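Long-range contact in putative 3-hydroxybutyryl-CoA dehydratase (Rhodopseudomonas palustris, PDB 3HIN), which probably acts as a lyase of the enoyl-CoA hydratase/isomerase family, hydrating or dehydrating an acyl-CoA thioester: residues 113-119 with 134-140. Sequence-based numbering, arbitrary orientation.
Sequences LKGAVIG and EASAYYA
Y138 turns its ring back across the neighbouring strand, 116-118, and covers G115 and A116. Following it outward, CB leaves the same face of the sheet as the side chains of A116 and I118, and CG sits between the backbone N and the carbonyl carbon (chi1 59°), which swings the ring over 113-119. Y138 CD2 then passes G115 O, Y138 CE2 lies 3.4 Å from A116 N, and Y138 CE1 meets I118 CG2 at 4.0 Å. A116 CA stands over one face of the Y138 ring, 3.8 Å from its centroid, in a CH-pi contact, and at the tip Y138 OH comes within 3.3 Å of A116 CB. With an alanine in place of Y138, A116 CA would probably lose its aromatic cover and I118 CG2 its neighbour, opening a gap beside the G115-A116 peptide.

Beneath the ring the two strands run parallel. G115 O accepts from Y138 N, Y138 O accepts from V117 N almost straight along its carbonyl direction (174°), and A140 O takes G119 N in its carbonyl plane at 2.8 Å. On the other face, V117 CB and CG1 lie alongside Y139 CD1, while L113 CD1 reaches that ring's edge, 3.6 Å from Y139 OH; F187 stacks on Y139. At the start of the two segments, E134 N bonds to L113 O, and within the type I turn 134-137, S136 OG accepts from G115 N at 2.9 Å. K114 and E134 run side by side, but their charged ends bond to G66 O and A197 N.

H70 ND1 holds the N of A116, and G119 sits at the N-cap position of helix 120-127. From 116-118 the chain runs through that helix and strand 130-134 of the main sheet, returning as 138-140 to the small second sheet, as in the crotonase fold; in relatives, the backbone at such a helix start contributes to the oxyanion hole.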
loop_
_atom_site.group_PDB
_atom_site.type_symbol
_atom_site.label_atom_id
_atom_site.label_comp_id
_atom_site.label_asym_id
_atom_site.label_seq_id
_atom_site.Cartn_x
_atom_site.Cartn_y
_atom_site.Cartn_z
ATOM N N LEU A 113 19.452 -15.580 -18.061
ATOM C CA LEU A 113 19.657 -14.188 -18.494
ATOM C C LEU A 113 20.928 -13.980 -19.346
ATOM O O LEU A 113 21.978 -14.511 -19.052
ATOM C CB LEU A 113 19.639 -13.253 -17.293
ATOM C CG LEU A 113 18.480 -13.479 -16.309
ATOM C CD1 LEU A 113 18.657 -12.481 -15.172
ATOM C CD2 LEU A 113 17.130 -13.280 -16.971
ATOM N N LYS A 114 20.813 -13.257 -20.447
ATOM C CA LYS A 114 21.999 -12.867 -21.238
ATOM C C LYS A 114 21.670 -11.529 -21.866
ATOM O O LYS A 114 20.506 -11.206 -21.934
ATOM C CB LYS A 114 22.258 -13.893 -22.366
ATOM C CG LYS A 114 21.118 -14.023 -23.405
ATOM C CD LYS A 114 21.384 -15.252 -24.285
ATOM C CE LYS A 114 20.129 -15.597 -25.064
ATOM N NZ LYS A 114 20.253 -16.842 -25.944
ATOM N N GLY A 115 22.679 -10.782 -22.329
ATOM C CA GLY A 115 22.468 -9.553 -23.096
ATOM C C GLY A 115 21.489 -8.668 -22.339
ATOM O O GLY A 115 21.497 -8.617 -21.140
ATOM N N ALA A 116 20.606 -8.008 -23.053
ATOM C CA ALA A 116 19.718 -7.027 -22.430
ATOM C C ALA A 116 18.674 -7.647 -21.484
ATOM O O ALA A 116 18.013 -8.643 -21.814
ATOM C CB ALA A 116 19.078 -6.129 -23.544
ATOM N N VAL A 117 18.599 -7.124 -20.252
ATOM C CA VAL A 117 17.543 -7.510 -19.272
ATOM C C VAL A 117 17.088 -6.204 -18.698
ATOM O O VAL A 117 17.527 -5.764 -17.625
ATOM C CB VAL A 117 18.101 -8.405 -18.142
ATOM C CG1 VAL A 117 16.972 -8.796 -17.179
ATOM C CG2 VAL A 117 18.921 -9.727 -18.751
ATOM N N ILE A 118 16.284 -5.502 -19.459
ATOM C CA ILE A 118 16.035 -4.147 -19.072
ATOM C C ILE A 118 14.544 -3.826 -19.050
ATOM O O ILE A 118 13.794 -4.361 -19.871
ATOM C CB ILE A 118 16.849 -3.116 -19.942
ATOM C CG1 ILE A 118 16.208 -2.877 -21.286
ATOM C CG2 ILE A 118 18.316 -3.545 -20.162
ATOM C CD1 ILE A 118 17.279 -2.213 -22.338
ATOM N N GLY A 119 14.129 -2.905 -18.151
ATOM C CA GLY A 119 12.720 -2.447 -18.153
ATOM C C GLY A 119 11.823 -3.634 -17.827
ATOM O O GLY A 119 12.135 -4.428 -16.922
ATOM N N GLU A 134 24.435 -15.209 -17.530
ATOM C CA GLU A 134 25.666 -15.212 -18.363
ATOM C C GLU A 134 26.462 -13.901 -18.269
ATOM O O GLU A 134 25.874 -12.865 -17.940
ATOM C CB GLU A 134 25.260 -15.313 -19.850
ATOM C CG GLU A 134 25.379 -16.625 -20.385
ATOM C CD GLU A 134 24.805 -16.773 -21.778
ATOM O OE1 GLU A 134 25.173 -16.058 -22.748
ATOM O OE2 GLU A 134 24.014 -17.708 -21.865
ATOM N N ALA A 135 27.755 -13.899 -18.640
ATOM C CA ALA A 135 28.529 -12.670 -18.512
ATOM C C ALA A 135 27.922 -11.459 -19.248
ATOM O O ALA A 135 28.109 -10.327 -18.809
ATOM C CB ALA A 135 29.944 -12.882 -18.981
ATOM N N SER A 136 27.216 -11.683 -20.369
ATOM C CA SER A 136 26.754 -10.579 -21.235
ATOM C C SER A 136 25.487 -9.887 -20.675
ATOM O O SER A 136 25.079 -8.819 -21.162
ATOM C CB SER A 136 26.441 -11.115 -22.636
ATOM O OG SER A 136 25.337 -12.036 -22.501
ATOM N N ALA A 137 24.873 -10.464 -19.643
ATOM C CA ALA A 137 23.560 -9.957 -19.174
ATOM C C ALA A 137 23.837 -8.596 -18.580
ATOM O O ALA A 137 24.894 -8.388 -17.928
ATOM C CB ALA A 137 22.948 -10.920 -18.144
ATOM N N TYR A 138 22.944 -7.647 -18.825
ATOM C CA TYR A 138 23.082 -6.332 -18.193
ATOM C C TYR A 138 21.704 -5.791 -17.865
ATOM O O TYR A 138 20.740 -6.103 -18.566
ATOM C CB TYR A 138 23.886 -5.347 -19.060
ATOM C CG TYR A 138 23.297 -5.081 -20.429
ATOM C CD1 TYR A 138 22.457 -4.013 -20.631
ATOM C CD2 TYR A 138 23.590 -5.900 -21.530
ATOM C CE1 TYR A 138 21.909 -3.745 -21.872
ATOM C CE2 TYR A 138 23.067 -5.627 -22.824
ATOM C CZ TYR A 138 22.220 -4.544 -22.960
ATOM O OH TYR A 138 21.653 -4.226 -24.162
ATOM N N TYR A 139 21.632 -4.999 -16.800
ATOM C CA TYR A 139 20.374 -4.648 -16.133
ATOM C C TYR A 139 20.194 -3.144 -16.110
ATOM O O TYR A 139 21.189 -2.374 -15.898
ATOM C CB TYR A 139 20.403 -5.080 -14.689
ATOM C CG TYR A 139 20.720 -6.537 -14.491
ATOM C CD1 TYR A 139 19.741 -7.518 -14.750
ATOM C CD2 TYR A 139 21.996 -6.945 -14.096
ATOM C CE1 TYR A 139 20.011 -8.846 -14.607
ATOM C CE2 TYR A 139 22.306 -8.326 -13.936
ATOM C CZ TYR A 139 21.288 -9.252 -14.173
ATOM O OH TYR A 139 21.518 -10.588 -14.034
ATOM N N ALA A 140 18.962 -2.715 -16.374
ATOM C CA ALA A 140 18.654 -1.311 -16.357
ATOM C C ALA A 140 17.166 -1.085 -16.316
ATOM O O ALA A 140 16.366 -1.944 -16.773
ATOM C CB ALA A 140 19.230 -0.599 -17.587
#